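Long-range contact in pyridine synthase TbtD (Thermobispora bispora, PDB 5WA4), which probably forms the central pyridine ring of the thiopeptide thiomuracin by a formal [4+2] aza-cycloaddition and binds the N-terminal leader peptide of its substrate: residues Y17-M22 and P89-P94. Numbering follows the deposited sequence.
Sequences YHAGPM and PGMADP
Ala19 and Gly90 bring the loops 17-22 and 89-94 closest, their CA atoms 5.4 Å apart, and no hydrogen bond joins the two segments. Gly90 has a positive phi (131°), with backbone angles at which a CB would collide with the carbonyl oxygen of Pro89. Ala19 directs its methyl group at the other loop, where CB lies 3.4 Å from Gly90 O. Beside it, the Pro89 ring turns its CD to the peptide link after Ala19: CD is 3.8 Å from both Ala19 C and Gly20 N, and 3.9 Å from Ala19 CB. Met91 reaches the methyl from further along the chain. A bend at its second torsion (chi2 78°) places SD 4.3 Å from Ala19 CB and 3.9 Å from the carbonyl oxygen of His18, while the His18 imidazole turns off to meet Trp117 edge-to-face. Ser88, just before 89-94, hydrogen-bonds through OG to Ala19 N. Asp93 packs on Ala19 of a second subunit. This is a small surface contact between loops, made by van der Waals touching alone, joining the turn from strand 9-16 of the antiparallel sheet into helix 22-35 with the connection between helices 64-85 and 98-107 in a lantibiotic dehydratase C-terminal-type fold.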
loop_
_atom_site.group_PDB
_atom_site.type_symbol
_atom_site.label_atom_id
_atom_site.label_comp_id
_atom_site.label_asym_id
_atom_site.label_seq_id
_atom_site.Cartn_x
_atom_site.Cartn_y
_atom_site.Cartn_z
ATOM N N TYR E 17 -24.624 4.027 36.761
ATOM C CA TYR E 17 -24.243 3.178 37.877
ATOM C C TYR E 17 -22.750 2.877 37.781
ATOM O O TYR E 17 -22.341 1.751 37.519
ATOM C CB TYR E 17 -25.080 1.914 37.845
ATOM C CG TYR E 17 -25.179 1.124 39.123
ATOM C CD1 TYR E 17 -25.708 1.677 40.286
ATOM C CD2 TYR E 17 -24.787 -0.207 39.147
ATOM C CE1 TYR E 17 -25.814 0.924 41.439
ATOM C CE2 TYR E 17 -24.885 -0.975 40.291
ATOM C CZ TYR E 17 -25.402 -0.416 41.435
ATOM O OH TYR E 17 -25.490 -1.221 42.557
ATOM N N HIS E 18 -21.949 3.913 37.998
ATOM C CA HIS E 18 -20.524 3.902 37.673
ATOM C C HIS E 18 -19.676 2.779 38.282
ATOM O O HIS E 18 -19.062 1.995 37.555
ATOM C CB HIS E 18 -19.924 5.251 38.066
ATOM C CG HIS E 18 -20.588 6.411 37.391
ATOM N ND1 HIS E 18 -20.473 7.704 37.848
ATOM C CD2 HIS E 18 -21.366 6.464 36.288
ATOM C CE1 HIS E 18 -21.159 8.509 37.053
ATOM N NE2 HIS E 18 -21.708 7.786 36.099
ATOM N N ALA E 19 -19.608 2.700 39.605
ATOM C CA ALA E 19 -18.670 1.774 40.221
ATOM C C ALA E 19 -19.401 0.692 40.969
ATOM O O ALA E 19 -18.792 -0.131 41.655
ATOM C CB ALA E 19 -17.715 2.511 41.152
ATOM N N GLY E 20 -20.720 0.702 40.852
ATOM C CA GLY E 20 -21.514 -0.317 41.513
ATOM C C GLY E 20 -21.441 -1.654 40.801
ATOM O O GLY E 20 -20.955 -1.735 39.670
ATOM N N PRO E 21 -21.918 -2.716 41.463
ATOM C CA PRO E 21 -22.024 -4.035 40.819
ATOM C C PRO E 21 -23.122 -4.050 39.740
ATOM O O PRO E 21 -24.316 -4.079 40.063
ATOM C CB PRO E 21 -22.362 -4.975 41.983
ATOM C CG PRO E 21 -22.972 -4.092 43.027
ATOM C CD PRO E 21 -22.340 -2.734 42.873
ATOM N N MET E 22 -22.708 -4.019 38.473
ATOM C CA MET E 22 -23.637 -3.959 37.342
ATOM C C MET E 22 -24.496 -5.222 37.235
ATOM O O MET E 22 -25.709 -5.112 37.045
ATOM C CB MET E 22 -22.865 -3.724 36.042
ATOM C CG MET E 22 -23.714 -3.428 34.809
ATOM S SD MET E 22 -24.701 -1.919 34.905
ATOM C CE MET E 22 -23.474 -0.624 34.797
ATOM N N PRO E 89 -20.851 3.826 44.556
ATOM C CA PRO E 89 -19.896 4.702 45.248
ATOM C C PRO E 89 -19.588 5.940 44.442
ATOM O O PRO E 89 -19.761 7.072 44.897
ATOM C CB PRO E 89 -18.628 3.853 45.353
ATOM C CG PRO E 89 -19.055 2.469 45.061
ATOM C CD PRO E 89 -20.236 2.551 44.163
ATOM N N GLY E 90 -19.124 5.689 43.223
ATOM C CA GLY E 90 -18.614 6.723 42.355
ATOM C C GLY E 90 -17.269 6.283 41.800
ATOM O O GLY E 90 -16.581 5.426 42.370
ATOM N N MET E 91 -16.909 6.844 40.655
ATOM C CA MET E 91 -15.580 6.635 40.106
ATOM C C MET E 91 -14.676 7.677 40.764
ATOM O O MET E 91 -15.169 8.692 41.256
ATOM C CB MET E 91 -15.592 6.782 38.585
ATOM C CG MET E 91 -14.837 5.698 37.845
ATOM S SD MET E 91 -15.771 4.167 37.745
ATOM C CE MET E 91 -14.493 3.022 37.211
ATOM N N ALA E 92 -13.372 7.441 40.796
ATOM C CA ALA E 92 -12.482 8.420 41.410
ATOM C C ALA E 92 -12.314 9.667 40.504
ATOM O O ALA E 92 -12.583 10.794 40.936
ATOM C CB ALA E 92 -11.126 7.790 41.734
ATOM N N ASP E 93 -11.890 9.465 39.254
ATOM C CA ASP E 93 -11.673 10.587 38.332
ATOM C C ASP E 93 -12.152 10.265 36.906
ATOM O O ASP E 93 -11.502 9.491 36.177
ATOM C CB ASP E 93 -10.187 10.976 38.314
ATOM C CG ASP E 93 -9.874 12.119 37.344
ATOM O OD1 ASP E 93 -10.801 12.669 36.701
ATOM O OD2 ASP E 93 -8.672 12.451 37.205
ATOM N N PRO E 94 -13.288 10.866 36.508
ATOM C CA PRO E 94 -13.788 10.779 35.131
ATOM C C PRO E 94 -12.703 11.066 34.103
ATOM O O PRO E 94 -12.451 10.218 33.245
ATOM C CB PRO E 94 -14.888 11.839 35.094
ATOM C CG PRO E 94 -15.454 11.766 36.496
ATOM C CD PRO E 94 -14.230 11.588 37.380
#